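Local coordinates for protein Pcza361.24 (Amycolatopsis orientalis, PDB 3G2M) that probably transfers a methyl group from S-adenosyl-L-methionine to an amino nitrogen of a glycopeptide antibiotic during its biosynthesis, at residues E74-T79 and L101-E106; E88-M93 and S158-E163; K122-A127 and C135-G140. All blocks are in the same frame, centred on the assembly; numbering follows the deposited sequence. Where two conformers were deposited one is given.

Interaction 1. Residues E74-T79 and L101-E106; sequences EFATRT and LDLGWE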
loop_
_atom_site.group_PDB
_atom_site.type_symbol
_atom_site.label_atom_id
_atom_site.label_comp_id
_atom_site.label_asym_id
_atom_site.label_seq_id
_atom_site.Cartn_x
_atom_site.Cartn_y
_atom_site.Cartn_z
ATOM N N GLU A 74 -15.128 -3.842 22.015
ATOM C CA GLU A 74 -15.765 -3.155 20.889
ATOM C C GLU A 74 -16.387 -4.135 19.909
ATOM O O GLU A 74 -17.479 -3.888 19.394
ATOM C CB GLU A 74 -14.805 -2.205 20.168
ATOM C CG GLU A 74 -14.688 -0.832 20.820
ATOM C CD GLU A 74 -15.985 -0.021 20.825
ATOM O OE1 GLU A 74 -16.790 -0.104 19.868
ATOM O OE2 GLU A 74 -16.189 0.727 21.797
ATOM N N PHE A 75 -15.691 -5.244 19.664
ATOM C CA PHE A 75 -16.227 -6.310 18.824
ATOM C C PHE A 75 -17.537 -6.835 19.411
ATOM O O PHE A 75 -18.536 -6.933 18.701
ATOM C CB PHE A 75 -15.210 -7.439 18.638
ATOM C CG PHE A 75 -14.192 -7.177 17.545
ATOM C CD1 PHE A 75 -14.567 -7.192 16.203
ATOM C CD2 PHE A 75 -12.863 -6.930 17.861
ATOM C CE1 PHE A 75 -13.629 -6.954 15.192
ATOM C CE2 PHE A 75 -11.915 -6.694 16.852
ATOM C CZ PHE A 75 -12.303 -6.714 15.521
ATOM N N ALA A 76 -17.532 -7.129 20.711
ATOM C CA ALA A 76 -18.733 -7.597 21.415
ATOM C C ALA A 76 -19.881 -6.588 21.350
ATOM O O ALA A 76 -21.025 -6.963 21.085
ATOM C CB ALA A 76 -18.404 -7.938 22.856
ATOM N N THR A 77 -19.566 -5.313 21.580
ATOM C CA THR A 77 -20.548 -4.227 21.541
ATOM C C THR A 77 -21.230 -4.111 20.176
ATOM O O THR A 77 -22.451 -3.945 20.095
ATOM C CB THR A 77 -19.892 -2.871 21.918
ATOM O OG1 THR A 77 -19.394 -2.938 23.260
ATOM C CG2 THR A 77 -20.885 -1.719 21.811
ATOM N N ARG A 78 -20.436 -4.208 19.113
ATOM C CA ARG A 78 -20.924 -3.997 17.748
ATOM C C ARG A 78 -21.629 -5.215 17.152
ATOM O O ARG A 78 -22.431 -5.072 16.226
ATOM C CB ARG A 78 -19.785 -3.527 16.831
ATOM C CG ARG A 78 -19.189 -2.171 17.217
ATOM C CD ARG A 78 -20.197 -1.049 17.072
ATOM N NE ARG A 78 -20.045 -0.046 18.120
ATOM C CZ ARG A 78 -20.953 0.883 18.416
ATOM N NH1 ARG A 78 -22.094 0.958 17.737
ATOM N NH2 ARG A 78 -20.720 1.744 19.397
ATOM N N THR A 79 -21.336 -6.402 17.682
ATOM C CA THR A 79 -21.966 -7.638 17.208
ATOM C C THR A 79 -23.439 -7.696 17.589
ATOM O O THR A 79 -24.290 -7.993 16.746
ATOM C CB THR A 79 -21.274 -8.899 17.767
ATOM O OG1 THR A 79 -21.050 -8.735 19.176
ATOM C CG2 THR A 79 -19.948 -9.157 17.054
ATOM N N LEU A 101 -14.047 -15.904 24.429
ATOM C CA LEU A 101 -14.523 -17.088 25.140
ATOM C C LEU A 101 -15.087 -16.721 26.514
ATOM O O LEU A 101 -16.010 -17.371 27.002
ATOM C CB LEU A 101 -13.403 -18.123 25.280
ATOM C CG LEU A 101 -12.849 -18.737 23.991
ATOM C CD1 LEU A 101 -11.498 -19.385 24.245
ATOM C CD2 LEU A 101 -13.826 -19.729 23.380
ATOM N N ASP A 102 -14.524 -15.672 27.114
ATOM C CA ASP A 102 -14.981 -15.123 28.396
ATOM C C ASP A 102 -16.367 -14.484 28.320
ATOM O O ASP A 102 -17.008 -14.253 29.346
ATOM C CB ASP A 102 -13.976 -14.091 28.915
ATOM C CG ASP A 102 -12.761 -14.729 29.567
ATOM O OD1 ASP A 102 -12.741 -15.972 29.730
ATOM O OD2 ASP A 102 -11.826 -13.980 29.928
ATOM N N LEU A 103 -16.813 -14.191 27.104
ATOM C CA LEU A 103 -18.144 -13.644 26.873
ATOM C C LEU A 103 -19.169 -14.744 26.577
ATOM O O LEU A 103 -20.349 -14.458 26.350
ATOM C CB LEU A 103 -18.105 -12.614 25.742
ATOM C CG LEU A 103 -17.172 -11.413 25.938
ATOM C CD1 LEU A 103 -16.895 -10.733 24.615
ATOM C CD2 LEU A 103 -17.723 -10.412 26.951
ATOM N N GLY A 104 -18.713 -15.994 26.584
ATOM C CA GLY A 104 -19.587 -17.147 26.366
ATOM C C GLY A 104 -19.617 -17.674 24.941
ATOM O O GLY A 104 -20.243 -18.704 24.669
ATOM N N TRP A 105 -18.930 -16.971 24.041
ATOM C CA TRP A 105 -18.886 -17.308 22.614
ATOM C C TRP A 105 -18.288 -18.683 22.328
ATOM O O TRP A 105 -17.330 -19.100 22.973
ATOM C CB TRP A 105 -18.054 -16.270 21.856
ATOM C CG TRP A 105 -18.643 -14.885 21.784
ATOM C CD1 TRP A 105 -19.711 -14.396 22.495
ATOM C CD2 TRP A 105 -18.163 -13.799 20.986
ATOM N NE1 TRP A 105 -19.934 -13.082 22.168
ATOM C CE2 TRP A 105 -19.000 -12.687 21.246
ATOM C CE3 TRP A 105 -17.111 -13.657 20.066
ATOM C CZ2 TRP A 105 -18.817 -11.449 20.620
ATOM C CZ3 TRP A 105 -16.931 -12.426 19.439
ATOM C CH2 TRP A 105 -17.783 -11.336 19.723
ATOM N N GLU A 106 -18.876 -19.380 21.361
ATOM C CA GLU A 106 -18.200 -20.470 20.680
ATOM C C GLU A 106 -17.350 -19.811 19.598
ATOM O O GLU A 106 -17.867 -19.013 18.804
ATOM C CB GLU A 106 -19.209 -21.409 20.027
ATOM C CG GLU A 106 -20.024 -22.260 20.990
ATOM C CD GLU A 106 -20.935 -23.219 20.250
ATOM O OE1 GLU A 106 -22.166 -22.997 20.256
ATOM O OE2 GLU A 106 -20.417 -24.183 19.644
#
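W105 brings the benzene end of its indole up to one turn of helix 69-79, overlapping A76 and T79. The site belongs to the Rossmann-like fold of the class I methyltransferases. Here the helix before the first strand of the central sheet meets the loop that leads from helix 97-101 into strand 107-111. The ring meets the helix obliquely. Its CZ2 lies 3.9 Å from A76 CA and 3.8 Å from T79 OG1, and the neighbouring CH2 is 4.1 Å from T79 CG2. The side chains of T79 and W105 approach from opposite directions. At W105 the CG atom is anti to the carbonyl carbon (chi1 -67°), and from there the indole reaches helix 69-79.

L103 adds a second, more exposed patch. Its CD1 branch comes within 3.6 Å of A76 CB. The small A76 is thus touched by both the leucine methyl and the indole. A Schellman motif ends helix 97-101 between the two partners, at G104. G104 has positive phi there, and its N bonds to L101 O at 3.1 Å. L103 and W105 flank this glycine, and both reach the helix. The contact between the segments is mainly apolar packing. W105 is also stacked on F100, and T79 continues onto L187 of strand 184-191. The T79 hydroxyl still has a polar partner, because OG1 donates to A76 O one turn back in its own helix at 2.6 Å, with the donor lying 38° out of the carbonyl plane.

Interaction 2. Residues E88-M93 and S158-E163; sequences ELAAGM and SGSINE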
loop_
_atom_site.group_PDB
_atom_site.type_symbol
_atom_site.label_atom_id
_atom_site.label_comp_id
_atom_site.label_asym_id
_atom_site.label_seq_id
_atom_site.Cartn_x
_atom_site.Cartn_y
_atom_site.Cartn_z
ATOM N N GLU A 88 -12.891 -16.371 14.086
ATOM C CA GLU A 88 -11.851 -15.352 14.244
ATOM C C GLU A 88 -10.657 -15.670 13.346
ATOM O O GLU A 88 -10.025 -16.712 13.489
ATOM C CB GLU A 88 -11.406 -15.212 15.702
ATOM C CG GLU A 88 -10.389 -14.089 15.914
ATOM C CD GLU A 88 -9.715 -14.119 17.271
ATOM O OE1 GLU A 88 -10.149 -14.889 18.154
ATOM O OE2 GLU A 88 -8.745 -13.355 17.459
ATOM N N LEU A 89 -10.364 -14.757 12.422
ATOM C CA LEU A 89 -9.288 -14.951 11.449
ATOM C C LEU A 89 -7.977 -14.439 12.004
ATOM O O LEU A 89 -7.930 -13.357 12.606
ATOM C CB LEU A 89 -9.601 -14.241 10.123
ATOM C CG LEU A 89 -10.951 -14.558 9.483
ATOM C CD1 LEU A 89 -11.253 -13.604 8.323
ATOM C CD2 LEU A 89 -11.029 -16.014 9.021
ATOM N N ALA A 90 -6.919 -15.217 11.773
ATOM C CA ALA A 90 -5.561 -14.900 12.218
ATOM C C ALA A 90 -5.537 -14.640 13.723
ATOM O O ALA A 90 -5.097 -13.580 14.179
ATOM C CB ALA A 90 -4.987 -13.713 11.421
ATOM N N ALA A 91 -6.027 -15.622 14.484
ATOM C CA ALA A 91 -6.264 -15.460 15.919
ATOM C C ALA A 91 -4.978 -15.435 16.753
ATOM O O ALA A 91 -4.996 -15.088 17.948
ATOM C CB ALA A 91 -7.199 -16.554 16.419
ATOM N N GLY A 92 -3.866 -15.788 16.120
ATOM C CA GLY A 92 -2.582 -15.803 16.789
ATOM C C GLY A 92 -2.649 -16.741 17.974
ATOM O O GLY A 92 -2.965 -17.921 17.822
HETATM N N MSE A 93 -2.379 -16.197 19.154
HETATM C CA MSE A 93 -2.377 -16.969 20.394
HETATM C C MSE A 93 -3.598 -16.750 21.280
HETATM O O MSE A 93 -3.649 -17.254 22.411
HETATM C CB MSE A 93 -1.141 -16.621 21.197
HETATM C CG MSE A 93 0.061 -17.403 20.820
HETATM SE SE MSE A 93 1.316 -16.916 22.162
HETATM C CE MSE A 93 0.787 -18.155 23.571
ATOM N N SER A 158 -7.077 -5.445 13.305
ATOM C CA SER A 158 -6.262 -4.522 12.505
ATOM C C SER A 158 -4.886 -5.064 12.123
ATOM O O SER A 158 -4.480 -4.968 10.969
ATOM C CB SER A 158 -6.077 -3.195 13.247
ATOM O OG SER A 158 -5.363 -2.292 12.425
ATOM N N GLY A 159 -4.163 -5.612 13.100
ATOM C CA GLY A 159 -2.801 -6.097 12.874
ATOM C C GLY A 159 -2.716 -7.143 11.776
ATOM O O GLY A 159 -1.757 -7.164 10.985
ATOM N N SER A 160 -3.734 -7.992 11.717
ATOM C CA SER A 160 -3.787 -9.114 10.785
ATOM C C SER A 160 -4.099 -8.708 9.348
ATOM O O SER A 160 -3.401 -9.116 8.425
ATOM C CB SER A 160 -4.845 -10.103 11.267
ATOM O OG SER A 160 -4.586 -10.463 12.609
ATOM N N ILE A 161 -5.166 -7.934 9.150
ATOM C CA ILE A 161 -5.518 -7.499 7.786
ATOM C C ILE A 161 -4.402 -6.636 7.181
ATOM O O ILE A 161 -4.101 -6.743 5.999
ATOM C CB ILE A 161 -6.913 -6.797 7.707
ATOM C CG1 ILE A 161 -7.251 -6.439 6.237
ATOM C CG2 ILE A 161 -6.967 -5.577 8.632
ATOM C CD1 ILE A 161 -8.707 -6.049 5.975
ATOM N N ASN A 162 -3.760 -5.815 8.007
ATOM C CA ASN A 162 -2.652 -4.977 7.537
ATOM C C ASN A 162 -1.406 -5.762 7.112
ATOM O O ASN A 162 -0.526 -5.216 6.455
ATOM C CB ASN A 162 -2.298 -3.893 8.571
ATOM C CG ASN A 162 -3.174 -2.648 8.436
ATOM O OD1 ASN A 162 -3.034 -1.882 7.481
ATOM N ND2 ASN A 162 -4.065 -2.433 9.402
ATOM N N GLU A 163 -1.338 -7.041 7.468
ATOM C CA GLU A 163 -0.237 -7.902 7.014
ATOM C C GLU A 163 -0.418 -8.362 5.558
ATOM O O GLU A 163 0.505 -8.905 4.950
ATOM C CB GLU A 163 -0.067 -9.103 7.966
ATOM C CG GLU A 163 0.631 -8.701 9.275
ATOM C CD GLU A 163 0.844 -9.835 10.267
ATOM O OE1 GLU A 163 0.406 -10.993 10.031
ATOM O OE2 GLU A 163 1.476 -9.553 11.310
HETATM O O HOH W 1 -7.074 -11.013 13.579
#
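The two segments come nearest at A90 and S160, whose CA atoms are 6.2 Å apart. Segment 88-93 runs off the end of strand 86-89 and turns at A90, where phi and psi are both positive (54° and 56°). Segment 158-163 begins with the short helix 158-161. The turn after the first strand is the glycine-rich loop of the class I methyltransferases, which in this fold lies beside the cofactor site. A90 points its methyl group at the helix. Its CB meets the S160 side chain, 3.5 Å from OG and 3.6 Å from CB. The S160 OG stands anti to the carbonyl carbon (chi1 -54°), which brings the hydroxyl to the loop.

The polar link is made by a water. It donates to L89 O at 2.7 Å and is also hydrogen-bonded to S160 OG at 2.7 Å. The carbonyl of L89 is therefore joined to S160 through one water, and the close direct contact is between A90 and S160. N162 bonds back to S158 O twice. Its ND2 donates to S158 O at 3.0 Å, while its backbone N bonds to the same oxygen from the opposite face of the carbonyl plane. N162 OD1 accepts from L252 N, so this amide also links segment 158-163 to strand 244-252.

M142 and S157, both seen to bind S-adenosyl-L-methionine in a structure of this protein, are close by, and M142 touches both A90 and S160. G92 N bonds to the carboxylate of E111, another cofactor-binding residue. L89 packs on L110 of strand 107-111 and on L172 and V176 of helix 166-179, and its backbone pairs with V155 of strand 151-156.

Interaction 3. Residues K122-A127 and C135-G140; sequences KRLAEA and CTLVQG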
loop_
_atom_site.group_PDB
_atom_site.type_symbol
_atom_site.label_atom_id
_atom_site.label_comp_id
_atom_site.label_asym_id
_atom_site.label_seq_id
_atom_site.Cartn_x
_atom_site.Cartn_y
_atom_site.Cartn_z
ATOM N N LYS A 122 -1.378 -24.935 24.175
ATOM C CA LYS A 122 -0.776 -24.949 25.508
ATOM C C LYS A 122 -1.561 -24.052 26.468
ATOM O O LYS A 122 -1.821 -24.438 27.608
ATOM C CB LYS A 122 0.677 -24.484 25.417
ATOM C CG LYS A 122 1.585 -25.002 26.511
ATOM C CD LYS A 122 3.028 -24.662 26.192
ATOM C CE LYS A 122 3.981 -25.239 27.227
ATOM N NZ LYS A 122 5.403 -25.114 26.789
ATOM N N ARG A 123 -1.940 -22.866 25.988
ATOM C CA ARG A 123 -2.770 -21.926 26.742
ATOM C C ARG A 123 -4.183 -22.466 26.955
ATOM O O ARG A 123 -4.767 -22.284 28.020
ATOM C CB ARG A 123 -2.845 -20.575 26.025
ATOM C CG ARG A 123 -1.715 -19.613 26.353
ATOM C CD ARG A 123 -1.986 -18.216 25.788
ATOM N N LEU A 124 -4.720 -23.128 25.933
ATOM C CA LEU A 124 -6.063 -23.703 25.980
ATOM C C LEU A 124 -6.145 -24.900 26.935
ATOM O O LEU A 124 -7.210 -25.190 27.488
ATOM C CB LEU A 124 -6.510 -24.102 24.568
ATOM C CG LEU A 124 -7.987 -24.026 24.150
ATOM C CD1 LEU A 124 -8.633 -22.679 24.487
ATOM C CD2 LEU A 124 -8.120 -24.321 22.660
ATOM N N ALA A 125 -5.017 -25.582 27.126
ATOM C CA ALA A 125 -4.928 -26.723 28.040
ATOM C C ALA A 125 -4.893 -26.293 29.513
ATOM O O ALA A 125 -5.195 -27.091 30.406
ATOM C CB ALA A 125 -3.708 -27.577 27.698
ATOM N N GLU A 126 -4.522 -25.038 29.753
ATOM C CA GLU A 126 -4.465 -24.471 31.104
ATOM C C GLU A 126 -5.738 -23.697 31.458
ATOM O O GLU A 126 -5.868 -23.163 32.566
ATOM C CB GLU A 126 -3.229 -23.580 31.257
ATOM C CG GLU A 126 -1.931 -24.358 31.435
ATOM C CD GLU A 126 -0.703 -23.614 30.926
ATOM O OE1 GLU A 126 -0.719 -22.360 30.880
ATOM O OE2 GLU A 126 0.288 -24.296 30.570
ATOM N N ALA A 127 -6.671 -23.645 30.510
ATOM C CA ALA A 127 -7.973 -23.019 30.714
ATOM C C ALA A 127 -8.974 -24.049 31.246
ATOM O O ALA A 127 -8.797 -25.249 31.016
ATOM C CB ALA A 127 -8.472 -22.411 29.410
ATOM N N CYS A 135 -13.791 -23.493 22.268
ATOM C CA CYS A 135 -12.795 -23.022 21.311
ATOM C C CYS A 135 -12.363 -24.138 20.370
ATOM O O CYS A 135 -11.981 -25.220 20.818
ATOM C CB CYS A 135 -11.576 -22.454 22.044
ATOM S SG CYS A 135 -10.296 -21.761 20.959
ATOM N N THR A 136 -12.433 -23.866 19.067
ATOM C CA THR A 136 -11.996 -24.806 18.037
ATOM C C THR A 136 -10.834 -24.208 17.250
ATOM O O THR A 136 -10.996 -23.187 16.580
ATOM C CB THR A 136 -13.137 -25.154 17.054
ATOM O OG1 THR A 136 -14.250 -25.690 17.774
ATOM C CG2 THR A 136 -12.675 -26.184 16.015
ATOM N N LEU A 137 -9.669 -24.843 17.327
ATOM C CA LEU A 137 -8.490 -24.362 16.605
ATOM C C LEU A 137 -8.344 -24.998 15.230
ATOM O O LEU A 137 -8.499 -26.208 15.079
ATOM C CB LEU A 137 -7.214 -24.578 17.422
ATOM C CG LEU A 137 -7.016 -23.678 18.642
ATOM C CD1 LEU A 137 -5.787 -24.118 19.411
ATOM C CD2 LEU A 137 -6.887 -22.225 18.231
ATOM N N VAL A 138 -8.042 -24.169 14.231
ATOM C CA VAL A 138 -7.910 -24.637 12.848
ATOM C C VAL A 138 -6.719 -23.974 12.165
ATOM O O VAL A 138 -6.552 -22.756 12.252
ATOM C CB VAL A 138 -9.205 -24.345 12.020
ATOM C CG1 VAL A 138 -9.037 -24.802 10.576
ATOM C CG2 VAL A 138 -10.411 -25.027 12.642
ATOM N N GLN A 139 -5.883 -24.767 11.497
ATOM C CA GLN A 139 -4.790 -24.194 10.725
ATOM C C GLN A 139 -5.305 -23.708 9.377
ATOM O O GLN A 139 -5.991 -24.433 8.662
ATOM C CB GLN A 139 -3.630 -25.176 10.543
ATOM C CG GLN A 139 -2.427 -24.530 9.857
ATOM C CD GLN A 139 -1.114 -25.235 10.125
ATOM O OE1 GLN A 139 -1.074 -26.352 10.644
ATOM N NE2 GLN A 139 -0.022 -24.577 9.763
ATOM N N GLY A 140 -4.974 -22.465 9.035
ATOM C CA GLY A 140 -5.402 -21.919 7.757
ATOM C C GLY A 140 -4.892 -20.524 7.491
ATOM O O GLY A 140 -4.403 -19.849 8.393
#
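L124 points from helix 114-125 toward strand 135-139 and sets both of its methyl groups against one side of C135. Each methyl lies near both CB and SG. CD1 is closer to C135 CB, at 3.8 Å, and CD2 is closer to C135 SG, also at 3.8 Å. The cysteine sulfur stands anti to its backbone N (chi1 -177°), which lays the thiol alongside the leucine fork. CD2 has a second neighbour in L137, whose CD1 meets it at 4.0 Å. C135 and L137 are two apart on the strand and face the helix together, while T136 between them points away. The chi1 of L124 is -147°, well off the usual staggered value, and chi2 is 50°; together they direct the fork at the strand. The contact is wholly apolar.

This is the helix-on-sheet packing of the Rossmann-like methyltransferase core. Helix 114-125 and strand 135-139 belong to one beta-alpha-beta crossover, which starts from strand 107-111. Strand 135-139 is an outermost strand of the seven-stranded sheet within this chain and pairs in parallel with strand 107-111. L124 also touches F98 of helix 97-101. L137 reaches F120 and R121, so helix 114-125 meets the sheet edge along more than one turn.

From the N terminus, helix 69-79 comes first. Interaction 1 closes the short loop from it through strand 86-89 and helix 97-101, tying the helix to the approach to strand 107-111. Interaction 2 opens within that span, so the two cross along the chain; it joins the loop after strand 86-89 to helix 158-161, which follows strand 151-156. Interaction 3 opens after interaction 1 has closed. It lies wholly between the two segments of interaction 2 and joins helix 114-125 to the edge strand. L101 CD1 and C135 CB, 3.8 Å apart, put interactions 1 and 3 in touch. Selenomethionine M93 packs on R123 between interactions 2 and 3. Interactions 1 and 2 do not touch.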